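PDB 3EFY: Cif (Cell cycle inhibiting factor) from Escherichia coli, which deamidates a glutamine side chain of host NEDD8, which shuts down cullin-RING ubiquitin ligases and stalls the host cell cycle. Local coordinates for residues F83-D88 against D101-K106; R95-E100 against F137-N142; V12-I17 against A67-I72; V56-D61 against S160-E165. All coordinates share one frame; numbering follows the deposited sequence.

How the contacts relate
Contacts 3 and 4 build on the antiparallel sheet: contact 3 lays helix 10-22 on strand 66-72, and contact 4 adds strand 159-166 beside strand 54-61, with the two centres about 8 Å apart. Contact 1 joins contact 3 through strand 81-85, the other neighbour of strand 66-72, where Tyr85 OH lies 2.6 Å from Asp71 OD2. Contact 2 adjoins contact 1, centre to centre about 7 Å, and Lys106 NZ reaches Asp138 O at 2.8 Å. The active-site residues Cys10, His66 and Gln86 cluster beside contacts 1 and 2: Gln86 belongs to contact 1, its side chain about 3 Å from that of His66 and about 6 Å from that of Cys10, while Leu97 and Phe137 of contact 2 crowd round.

Contact 1: residues F83-D88 against D101-K106; sequences FLYQSD and DWMTHK
The indole of Trp102 is sandwiched: Gln86 lies on one face, CB of Lys106 from its own segment on the other, and the carbonyl of Leu84 sits at the edge. Gln86 runs out over the bicycle, with CG 3.7 Å from the centroid of the five-membered ring and almost straight above it, a CH-pi contact. Its NE2 then comes down over the six-membered ring, 3.4 Å from Trp102 CZ3, with the amide standing upright on the indole at 89°. A chi1 of 58° sets Gln86 CG between backbone N and carbonyl carbon, and the extended chain beyond carries the amide along the ring. Gln86 belongs to the Cys-His-Gln active site of this papain-like deamidase, so the tryptophan floors a probable catalytic group, whose OE1 takes a hydrogen bond with His66 NE2 while NE2 binds Phe137 O. At the indole edge, Trp102 NE1 donates to Leu84 O over 2.8 Å, nearly straight at 169°, approaching that carbonyl from above its plane. Beside it, Leu84 CD2 meets Trp102 CZ2 at 3.9 Å. Met103, bent at chi2 and chi3, brings SD and CE obliquely against the Tyr85 ring, a Met-aromatic contact with Met103 CE 3.6 Å from Tyr85 CD1.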
# COMPACT_ATOMS: atom_id res chain seq x y z
N PHE A 83 -2.19 8.73 -19.18
CA PHE A 83 -1.50 7.45 -19.20
C PHE A 83 -2.52 6.41 -18.76
O PHE A 83 -3.37 6.69 -17.91
CB PHE A 83 -0.31 7.47 -18.30
CG PHE A 83 0.76 8.46 -18.74
CD1 PHE A 83 1.81 8.05 -19.53
CD2 PHE A 83 0.69 9.79 -18.34
CE1 PHE A 83 2.79 8.95 -19.94
CE2 PHE A 83 1.68 10.70 -18.77
CZ PHE A 83 2.72 10.27 -19.56
N LEU A 84 -2.42 5.22 -19.30
CA LEU A 84 -3.31 4.10 -18.92
C LEU A 84 -2.48 3.00 -18.27
O LEU A 84 -1.48 2.55 -18.82
CB LEU A 84 -3.99 3.54 -20.16
CG LEU A 84 -5.23 2.65 -19.89
CD1 LEU A 84 -6.31 2.89 -20.99
CD2 LEU A 84 -4.69 1.32 -19.87
N TYR A 85 -2.92 2.53 -17.09
CA TYR A 85 -2.27 1.49 -16.33
C TYR A 85 -3.29 0.34 -16.12
O TYR A 85 -4.44 0.58 -15.79
CB TYR A 85 -1.76 1.93 -14.95
CG TYR A 85 -1.04 3.28 -14.96
CD1 TYR A 85 -0.08 3.56 -15.90
CD2 TYR A 85 -1.37 4.26 -14.03
CE1 TYR A 85 0.59 4.81 -15.90
CE2 TYR A 85 -0.72 5.48 -14.03
CZ TYR A 85 0.23 5.75 -14.99
OH TYR A 85 0.86 7.01 -15.03
N GLN A 86 -2.84 -0.90 -16.26
CA GLN A 86 -3.75 -2.05 -16.18
C GLN A 86 -2.97 -3.34 -16.00
O GLN A 86 -1.78 -3.42 -16.33
CB GLN A 86 -4.60 -2.16 -17.45
CG GLN A 86 -3.75 -2.28 -18.76
CD GLN A 86 -4.50 -2.73 -19.98
OE1 GLN A 86 -5.63 -3.25 -19.92
NE2 GLN A 86 -3.85 -2.56 -21.13
N SER A 87 -3.68 -4.36 -15.53
CA SER A 87 -3.30 -5.77 -15.73
C SER A 87 -4.54 -6.50 -16.20
O SER A 87 -5.63 -5.97 -16.11
CB SER A 87 -2.74 -6.43 -14.46
OG SER A 87 -3.75 -6.66 -13.50
N ASP A 88 -4.41 -7.77 -16.64
CA ASP A 88 -5.59 -8.47 -17.15
C ASP A 88 -5.32 -9.99 -17.02
O ASP A 88 -4.23 -10.45 -17.37
CB ASP A 88 -5.78 -8.07 -18.60
CG ASP A 88 -7.16 -8.33 -19.14
OD1 ASP A 88 -7.80 -9.39 -18.87
OD2 ASP A 88 -7.57 -7.49 -19.96
N ASP A 101 4.68 -6.27 -17.59
CA ASP A 101 4.85 -6.23 -19.04
C ASP A 101 4.22 -4.98 -19.65
O ASP A 101 4.87 -4.27 -20.43
CB ASP A 101 4.31 -7.49 -19.66
CG ASP A 101 5.08 -8.73 -19.23
OD1 ASP A 101 6.31 -8.62 -18.92
OD2 ASP A 101 4.44 -9.81 -19.13
N TRP A 102 2.98 -4.67 -19.25
CA TRP A 102 2.32 -3.47 -19.71
C TRP A 102 3.17 -2.22 -19.37
O TRP A 102 3.37 -1.32 -20.21
CB TRP A 102 0.92 -3.37 -19.10
CG TRP A 102 0.17 -2.15 -19.52
CD1 TRP A 102 -0.03 -1.02 -18.76
CD2 TRP A 102 -0.41 -1.87 -20.81
NE1 TRP A 102 -0.73 -0.10 -19.48
CE2 TRP A 102 -0.96 -0.58 -20.75
CE3 TRP A 102 -0.50 -2.57 -22.02
CZ2 TRP A 102 -1.60 0.00 -21.85
CZ3 TRP A 102 -1.17 -2.02 -23.08
CH2 TRP A 102 -1.73 -0.74 -23.00
N MET A 103 3.63 -2.14 -18.12
CA MET A 103 4.23 -0.91 -17.61
C MET A 103 5.63 -0.65 -18.18
O MET A 103 6.04 0.53 -18.28
CB MET A 103 4.26 -0.89 -16.09
CG MET A 103 2.86 -0.94 -15.47
SD MET A 103 1.91 0.57 -15.81
CE MET A 103 2.67 1.66 -14.67
N THR A 104 6.28 -1.73 -18.58
CA THR A 104 7.66 -1.65 -19.11
C THR A 104 7.68 -1.54 -20.64
O THR A 104 8.78 -1.53 -21.25
CB THR A 104 8.56 -2.80 -18.55
OG1 THR A 104 8.07 -4.10 -18.90
CG2 THR A 104 8.70 -2.71 -17.02
N HIS A 105 6.51 -1.52 -21.27
CA HIS A 105 6.38 -1.42 -22.69
C HIS A 105 5.36 -0.30 -22.96
O HIS A 105 5.67 0.86 -22.80
CB HIS A 105 6.13 -2.83 -23.32
CG HIS A 105 7.24 -3.80 -23.03
ND1 HIS A 105 7.24 -4.61 -21.92
CD2 HIS A 105 8.45 -4.00 -23.62
CE1 HIS A 105 8.37 -5.30 -21.87
NE2 HIS A 105 9.12 -4.95 -22.89
N LYS A 106 4.16 -0.62 -23.32
CA LYS A 106 3.25 0.36 -23.84
C LYS A 106 2.84 1.51 -22.90
O LYS A 106 2.62 2.63 -23.34
CB LYS A 106 2.04 -0.37 -24.36
CG LYS A 106 1.10 0.45 -25.19
CD LYS A 106 0.32 -0.41 -26.12
CE LYS A 106 -0.83 0.31 -26.75
NZ LYS A 106 -1.45 -0.51 -27.84

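Contact 2: residues R95-E100 against F137-N142; sequences RKLRFE and FDIDGN
Phe137, closing helix 130-137, meets Leu97 through its backbone: Phe137 O lies 4.1 Å from Leu97 CD2. Next comes Asp138. Arg95 takes its carboxylate side-on, NE to OD1 at 2.8 Å and NH2 to OD2 at 2.9 Å, each on a syn lone pair, with the guanidinium and carboxylate only 12° from coplanar. A chi1 of 68° places Arg95 CG between backbone N and carbonyl carbon, and from there the chain reaches across to lay its NE edge along the aspartate. The peptide N-H groups of Asp140 and Asn142 also point at OD2, so three donors converge on that one oxygen, which should stabilise its negative charge and fix the carboxylate's rotation. A water further ties Asp138 OD1 to the backbone N of Arg95. Asp138 to Gly141 form a type I beta turn, overlapped by an Asx turn in which Asp140 N donates to Asp138 OD2 at 3.1 Å. Ile139 splits its branches: CG2 lies over one guanidinium face, 3.8 Å from Arg95 NH2, while CD1 packs on Leu97 CD1 at 3.9 Å. Asp140 adds its own carboxylate to the salt-bridge network, with OD2 receiving Arg95 NH2 at 2.9 Å. Here the guanidinium comes from above the carboxylate, the planes 57° apart, although OD2 itself stays close to the guanidinium plane. Asn142 joins through its backbone, its N binding Asp138 OD2 at 3.0 Å.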
# COMPACT_ATOMS: atom_id res chain seq x y z
N ARG A 95 -6.72 -10.09 -23.90
CA ARG A 95 -5.90 -11.19 -23.48
C ARG A 95 -5.13 -10.96 -22.19
O ARG A 95 -5.05 -9.81 -21.68
CB ARG A 95 -4.94 -11.56 -24.62
CG ARG A 95 -3.89 -10.53 -24.90
CD ARG A 95 -2.86 -11.06 -25.87
NE ARG A 95 -2.32 -10.02 -26.70
CZ ARG A 95 -1.15 -10.06 -27.32
NH1 ARG A 95 -0.38 -11.17 -27.26
NH2 ARG A 95 -0.77 -9.03 -28.06
N LYS A 96 -4.58 -12.04 -21.62
CA LYS A 96 -3.76 -11.95 -20.40
C LYS A 96 -2.61 -10.97 -20.55
O LYS A 96 -1.92 -10.99 -21.57
CB LYS A 96 -3.13 -13.31 -19.99
CG LYS A 96 -2.42 -13.26 -18.63
CD LYS A 96 -1.96 -14.62 -18.08
CE LYS A 96 -1.00 -14.45 -16.89
NZ LYS A 96 -1.70 -13.93 -15.67
N LEU A 97 -2.45 -10.12 -19.53
CA LEU A 97 -1.44 -9.07 -19.49
C LEU A 97 -0.92 -8.83 -18.08
O LEU A 97 -1.68 -8.42 -17.20
CB LEU A 97 -2.05 -7.80 -20.04
CG LEU A 97 -1.24 -6.51 -20.00
CD1 LEU A 97 -0.02 -6.59 -20.98
CD2 LEU A 97 -2.16 -5.36 -20.47
N ARG A 98 0.36 -9.09 -17.84
CA ARG A 98 0.96 -8.82 -16.55
C ARG A 98 1.21 -7.33 -16.41
O ARG A 98 1.64 -6.67 -17.38
CB ARG A 98 2.25 -9.59 -16.35
CG ARG A 98 2.01 -11.11 -16.38
CD ARG A 98 3.34 -11.89 -16.34
NE ARG A 98 4.08 -11.47 -15.17
CZ ARG A 98 5.19 -10.73 -15.17
NH1 ARG A 98 5.75 -10.32 -16.32
NH2 ARG A 98 5.74 -10.40 -14.01
N PHE A 99 0.97 -6.79 -15.22
CA PHE A 99 1.25 -5.37 -14.96
C PHE A 99 2.68 -5.03 -15.36
O PHE A 99 2.91 -4.05 -16.05
CB PHE A 99 1.05 -5.05 -13.45
CG PHE A 99 1.24 -3.61 -13.09
CD1 PHE A 99 0.32 -2.64 -13.45
CD2 PHE A 99 2.30 -3.23 -12.27
CE1 PHE A 99 0.46 -1.37 -13.05
CE2 PHE A 99 2.46 -1.91 -11.88
CZ PHE A 99 1.52 -0.97 -12.29
N GLU A 100 3.63 -5.89 -14.96
CA GLU A 100 5.06 -5.65 -15.28
C GLU A 100 5.31 -5.43 -16.78
O GLU A 100 6.01 -4.50 -17.20
CB GLU A 100 5.91 -6.82 -14.76
CG GLU A 100 7.36 -6.69 -15.06
CD GLU A 100 8.20 -7.77 -14.42
OE1 GLU A 100 7.66 -8.83 -14.01
OE2 GLU A 100 9.41 -7.55 -14.32
N PHE A 137 -5.83 -1.03 -25.42
CA PHE A 137 -5.69 -2.01 -24.34
C PHE A 137 -4.73 -3.17 -24.62
O PHE A 137 -4.25 -3.80 -23.69
CB PHE A 137 -7.05 -2.59 -23.95
CG PHE A 137 -8.02 -1.57 -23.39
CD1 PHE A 137 -7.89 -1.14 -22.08
CD2 PHE A 137 -9.05 -1.07 -24.15
CE1 PHE A 137 -8.76 -0.16 -21.57
CE2 PHE A 137 -9.92 -0.13 -23.65
CZ PHE A 137 -9.75 0.33 -22.35
N ASP A 138 -4.48 -3.47 -25.91
CA ASP A 138 -3.59 -4.58 -26.26
C ASP A 138 -2.12 -4.17 -26.32
O ASP A 138 -1.77 -3.15 -26.89
CB ASP A 138 -4.05 -5.25 -27.55
CG ASP A 138 -3.32 -6.59 -27.78
OD1 ASP A 138 -3.65 -7.58 -27.10
OD2 ASP A 138 -2.32 -6.58 -28.52
N ILE A 139 -1.23 -4.96 -25.72
CA ILE A 139 0.17 -4.61 -25.61
C ILE A 139 0.85 -4.41 -26.99
O ILE A 139 1.77 -3.61 -27.13
CB ILE A 139 0.94 -5.63 -24.74
CG1 ILE A 139 2.27 -5.03 -24.26
CG2 ILE A 139 1.04 -6.99 -25.46
CD1 ILE A 139 3.04 -5.80 -23.23
N ASP A 140 0.34 -5.15 -27.97
CA ASP A 140 0.82 -5.07 -29.35
C ASP A 140 -0.12 -4.32 -30.29
O ASP A 140 0.14 -4.21 -31.50
CB ASP A 140 1.03 -6.50 -29.91
CG ASP A 140 2.10 -7.28 -29.19
OD1 ASP A 140 3.13 -6.69 -28.76
OD2 ASP A 140 1.92 -8.53 -29.07
N GLY A 141 -1.24 -3.83 -29.79
CA GLY A 141 -2.29 -3.27 -30.62
C GLY A 141 -2.91 -4.23 -31.60
O GLY A 141 -3.34 -3.82 -32.68
N ASN A 142 -2.97 -5.51 -31.23
CA ASN A 142 -3.31 -6.58 -32.17
C ASN A 142 -4.77 -6.99 -32.06
O ASN A 142 -5.17 -7.67 -31.10
CB ASN A 142 -2.37 -7.75 -31.96
CG ASN A 142 -2.56 -8.85 -33.02
OD1 ASN A 142 -3.50 -8.80 -33.81
ND2 ASN A 142 -1.66 -9.83 -33.03
O HOH W 1 -5.74 -7.67 -25.31
O HOH W 2 2.70 -10.51 -27.76

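Contact 3: residues V12-I17 against A67-I72; sequences VTANAI and AYIVDI
Ala14 and Ile17, one helical turn apart, press on Ile69 where helix 10-22 lies along strand 66-72. In the papain-like fold this is the packing of the helix that begins at the active-site cysteine, here Cys10, on the central antiparallel sheet. The short segments are 30° from parallel with their axes 7.3 Å from each other, and Ala14 CA comes within 5.5 Å of Tyr68 CA, consistent with the small alanine side chain.

The apolar contacts carry the interface, since no hydrogen bond links the segments. Ala14 CB faces Ala67 CB at 4.4 Å and takes the end of Ile69, whose CD1 lies 3.9 Å from it. Ile17 and Ile69 lie alongside each other, pointing opposite ways. With chi1 of Ile17 at -64°, CG2 is trans to the backbone N and is laid on Ile69 CG1 at 3.9 Å. Tyr68 points to the sheet's other side, where its hydroxyl binds Asp61 and its ring meets that of Phe137 edge-to-face. Elsewhere on the helix, Val12 and Ala16 pack on Ile177 and Leu181 of the second subunit.

Against the helix backbone, the Ile69 CD1 methyl lies 3.6 Å from the carbonyl oxygen Ala14 O.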
# COMPACT_ATOMS: atom_id res chain seq x y z
N VAL A 12 -7.99 -5.80 -8.48
CA VAL A 12 -7.01 -5.76 -7.41
C VAL A 12 -5.82 -4.86 -7.80
O VAL A 12 -5.41 -4.01 -6.99
CB VAL A 12 -6.59 -7.18 -7.03
CG1 VAL A 12 -5.41 -7.15 -6.15
CG2 VAL A 12 -7.79 -7.87 -6.34
N THR A 13 -5.33 -5.00 -9.02
CA THR A 13 -4.28 -4.11 -9.52
C THR A 13 -4.73 -2.67 -9.51
O THR A 13 -4.01 -1.80 -8.99
CB THR A 13 -3.88 -4.53 -10.93
OG1 THR A 13 -3.30 -5.85 -10.85
CG2 THR A 13 -2.86 -3.57 -11.53
N ALA A 14 -5.91 -2.43 -10.04
CA ALA A 14 -6.45 -1.05 -10.06
C ALA A 14 -6.54 -0.45 -8.67
O ALA A 14 -6.16 0.72 -8.45
CB ALA A 14 -7.81 -1.02 -10.73
N ASN A 15 -7.11 -1.21 -7.72
CA ASN A 15 -7.25 -0.67 -6.38
C ASN A 15 -5.91 -0.35 -5.72
O ASN A 15 -5.77 0.65 -5.02
CB ASN A 15 -7.99 -1.68 -5.51
CG ASN A 15 -9.40 -1.92 -5.92
OD1 ASN A 15 -9.98 -1.19 -6.73
ND2 ASN A 15 -10.03 -2.95 -5.29
N ALA A 16 -4.90 -1.19 -5.97
CA ALA A 16 -3.59 -1.00 -5.42
C ALA A 16 -2.90 0.25 -6.00
O ALA A 16 -2.19 0.94 -5.30
CB ALA A 16 -2.75 -2.23 -5.65
N ILE A 17 -3.11 0.49 -7.27
CA ILE A 17 -2.60 1.67 -7.94
C ILE A 17 -3.25 2.94 -7.36
O ILE A 17 -2.55 3.93 -7.07
CB ILE A 17 -2.77 1.62 -9.44
CG1 ILE A 17 -1.95 0.48 -10.05
CG2 ILE A 17 -2.33 2.97 -10.06
CD1 ILE A 17 -2.34 0.16 -11.45
N ALA A 67 -11.16 -3.61 -15.47
CA ALA A 67 -10.89 -2.40 -14.68
C ALA A 67 -9.48 -1.90 -14.94
O ALA A 67 -8.56 -2.67 -15.18
CB ALA A 67 -11.07 -2.68 -13.17
N TYR A 68 -9.27 -0.58 -14.83
CA TYR A 68 -7.99 0.01 -15.19
C TYR A 68 -7.93 1.46 -14.71
O TYR A 68 -8.94 2.00 -14.29
CB TYR A 68 -7.74 -0.08 -16.72
CG TYR A 68 -8.88 0.30 -17.58
CD1 TYR A 68 -9.04 1.62 -18.02
CD2 TYR A 68 -9.90 -0.60 -17.95
CE1 TYR A 68 -10.11 1.98 -18.85
CE2 TYR A 68 -10.94 -0.22 -18.70
CZ TYR A 68 -11.09 1.07 -19.16
OH TYR A 68 -12.17 1.39 -19.97
N ILE A 69 -6.75 2.06 -14.79
CA ILE A 69 -6.49 3.43 -14.25
C ILE A 69 -6.13 4.36 -15.40
O ILE A 69 -5.31 3.98 -16.24
CB ILE A 69 -5.36 3.41 -13.27
CG1 ILE A 69 -5.59 2.45 -12.07
CG2 ILE A 69 -5.11 4.84 -12.74
CD1 ILE A 69 -6.88 2.71 -11.33
N VAL A 70 -6.68 5.58 -15.40
CA VAL A 70 -6.27 6.64 -16.32
C VAL A 70 -5.69 7.76 -15.45
O VAL A 70 -6.36 8.24 -14.51
CB VAL A 70 -7.40 7.13 -17.14
CG1 VAL A 70 -6.92 8.29 -18.08
CG2 VAL A 70 -7.98 6.00 -17.98
N ASP A 71 -4.43 8.07 -15.72
CA ASP A 71 -3.64 9.07 -14.97
C ASP A 71 -3.68 10.32 -15.88
O ASP A 71 -3.23 10.25 -17.05
CB ASP A 71 -2.25 8.51 -14.72
CG ASP A 71 -1.27 9.50 -14.07
OD1 ASP A 71 -1.66 10.66 -13.82
OD2 ASP A 71 -0.11 9.09 -13.79
N ILE A 72 -4.17 11.44 -15.32
CA ILE A 72 -4.31 12.70 -16.01
C ILE A 72 -3.38 13.76 -15.35
O ILE A 72 -3.79 14.42 -14.41
CB ILE A 72 -5.75 13.19 -16.07
CG1 ILE A 72 -6.70 12.13 -16.64
CG2 ILE A 72 -5.86 14.49 -16.92
CD1 ILE A 72 -8.14 12.38 -16.32

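Contact 4: residues V56-D61 against S160-E165; sequences VLRVND and SFQLFE
Val56 to Asn60 pair antiparallel with Ser160 to Phe164, the segment axes 4.7 Å apart at 169°, through six backbone hydrogen bonds between Val56 and Phe164, Arg58 and Gln162, and Asn60 and Ser160. Strand 159-166 is thereby an edge strand, within this chain, of the central sheet of the papain-like fold, next to strand 54-61, far apart though the two are in sequence. The shortest of the six bonds runs from Arg58 N to Gln162 O, 2.7 Å. At the non-hydrogen-bonded pairs the CA atoms close in, and Phe161 CA comes 3.2 Å from Arg58 O in a CA-H...O contact.

On one face Leu57, Val59, Phe161 and Leu163 form an apolar patch; Leu57, Phe161 and Leu163 touch helix 39-47, with Leu42 on both Leu57 and Phe161. The Phe161 ring is met obliquely by two neighbours: Leu57, its CG trans to the backbone N (chi1 178°), leads CD1 to 3.8 Å from Phe161 CD1, and Val59 CG1 lies 3.7 Å from Phe161 CE1. Phe120 also meets the Phe161 ring edge-to-face.

The other face includes Val56, Arg58, Gln162 and Phe164, with Val56 and Phe164 packing on Met18 and Leu22 of helix 10-22. Arg58 and Gln162 extend side by side in the same direction, each held farther out: Arg58 NE by Asn15 OD1, Gln162 OE1 by Tyr29 OH. Arg58 CD passes 4.0 Å from the amide oxygen Gln162 OE1.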
# COMPACT_ATOMS: atom_id res chain seq x y z
N VAL A 56 -6.35 11.11 -10.90
CA VAL A 56 -6.38 9.68 -11.26
C VAL A 56 -7.83 9.21 -11.33
O VAL A 56 -8.65 9.56 -10.45
CB VAL A 56 -5.50 8.89 -10.26
CG1 VAL A 56 -5.91 9.02 -8.77
CG2 VAL A 56 -5.42 7.50 -10.70
N LEU A 57 -8.14 8.45 -12.36
CA LEU A 57 -9.44 7.95 -12.66
C LEU A 57 -9.44 6.43 -12.64
O LEU A 57 -8.71 5.79 -13.45
CB LEU A 57 -9.89 8.44 -14.03
CG LEU A 57 -11.22 8.02 -14.58
CD1 LEU A 57 -12.39 8.70 -13.82
CD2 LEU A 57 -11.30 8.40 -16.08
N ARG A 58 -10.24 5.86 -11.72
CA ARG A 58 -10.42 4.40 -11.71
C ARG A 58 -11.63 4.04 -12.54
O ARG A 58 -12.71 4.60 -12.32
CB ARG A 58 -10.59 3.85 -10.29
CG ARG A 58 -10.56 2.33 -10.28
CD ARG A 58 -11.11 1.82 -8.98
NE ARG A 58 -10.97 0.37 -8.82
CZ ARG A 58 -11.67 -0.56 -9.48
NH1 ARG A 58 -12.56 -0.22 -10.39
NH2 ARG A 58 -11.45 -1.85 -9.23
N VAL A 59 -11.46 3.19 -13.55
CA VAL A 59 -12.50 2.77 -14.43
C VAL A 59 -12.94 1.33 -14.20
O VAL A 59 -12.13 0.42 -14.28
CB VAL A 59 -12.06 2.84 -15.92
CG1 VAL A 59 -13.25 2.56 -16.84
CG2 VAL A 59 -11.40 4.24 -16.21
N ASN A 60 -14.22 1.16 -13.96
CA ASN A 60 -14.87 -0.17 -13.88
C ASN A 60 -15.69 -0.28 -15.15
O ASN A 60 -16.73 0.36 -15.31
CB ASN A 60 -15.72 -0.23 -12.60
CG ASN A 60 -15.66 -1.53 -11.87
OD1 ASN A 60 -16.75 -2.00 -11.43
ND2 ASN A 60 -14.47 -2.12 -11.63
N ASP A 61 -15.12 -0.98 -16.14
CA ASP A 61 -15.68 -1.08 -17.47
C ASP A 61 -16.45 -2.39 -17.60
O ASP A 61 -15.87 -3.42 -17.87
CB ASP A 61 -14.51 -0.96 -18.46
CG ASP A 61 -14.90 -0.89 -19.91
OD1 ASP A 61 -16.00 -1.34 -20.30
OD2 ASP A 61 -14.03 -0.39 -20.70
N SER A 160 -18.63 2.56 -14.29
CA SER A 160 -18.59 3.24 -12.98
C SER A 160 -17.17 3.78 -12.82
O SER A 160 -16.21 3.05 -13.07
CB SER A 160 -18.83 2.22 -11.88
OG SER A 160 -18.79 2.79 -10.58
N PHE A 161 -17.05 5.03 -12.39
CA PHE A 161 -15.77 5.68 -12.26
C PHE A 161 -15.56 6.17 -10.84
O PHE A 161 -16.51 6.46 -10.11
CB PHE A 161 -15.69 6.89 -13.16
CG PHE A 161 -15.86 6.57 -14.62
CD1 PHE A 161 -14.76 6.14 -15.36
CD2 PHE A 161 -17.09 6.71 -15.25
CE1 PHE A 161 -14.91 5.85 -16.73
CE2 PHE A 161 -17.23 6.46 -16.59
CZ PHE A 161 -16.13 6.01 -17.33
N GLN A 162 -14.29 6.29 -10.46
CA GLN A 162 -13.89 7.06 -9.25
C GLN A 162 -12.80 8.03 -9.68
O GLN A 162 -11.87 7.65 -10.42
CB GLN A 162 -13.36 6.16 -8.15
CG GLN A 162 -14.40 5.12 -7.70
CD GLN A 162 -13.89 4.19 -6.63
OE1 GLN A 162 -12.72 4.27 -6.21
NE2 GLN A 162 -14.77 3.30 -6.15
N LEU A 163 -12.95 9.30 -9.27
CA LEU A 163 -12.04 10.36 -9.72
C LEU A 163 -11.47 11.10 -8.51
O LEU A 163 -12.26 11.61 -7.67
CB LEU A 163 -12.78 11.33 -10.59
CG LEU A 163 -12.06 12.52 -11.17
CD1 LEU A 163 -10.85 12.08 -12.05
CD2 LEU A 163 -13.06 13.37 -11.98
N PHE A 164 -10.17 11.17 -8.41
CA PHE A 164 -9.50 11.83 -7.31
C PHE A 164 -8.38 12.75 -7.79
O PHE A 164 -7.61 12.40 -8.70
CB PHE A 164 -8.85 10.83 -6.36
CG PHE A 164 -9.79 9.97 -5.57
CD1 PHE A 164 -10.36 8.84 -6.13
CD2 PHE A 164 -10.03 10.23 -4.23
CE1 PHE A 164 -11.17 7.99 -5.37
CE2 PHE A 164 -10.84 9.36 -3.47
CZ PHE A 164 -11.41 8.25 -4.07
N GLU A 165 -8.19 13.91 -7.13
CA GLU A 165 -6.96 14.66 -7.30
C GLU A 165 -5.80 13.96 -6.62
O GLU A 165 -5.98 13.35 -5.56
CB GLU A 165 -7.16 16.08 -6.73
CG GLU A 165 -5.96 16.97 -6.97
CD GLU A 165 -6.07 18.39 -6.39
OE1 GLU A 165 -7.20 18.78 -5.94
OE2 GLU A 165 -4.98 19.07 -6.40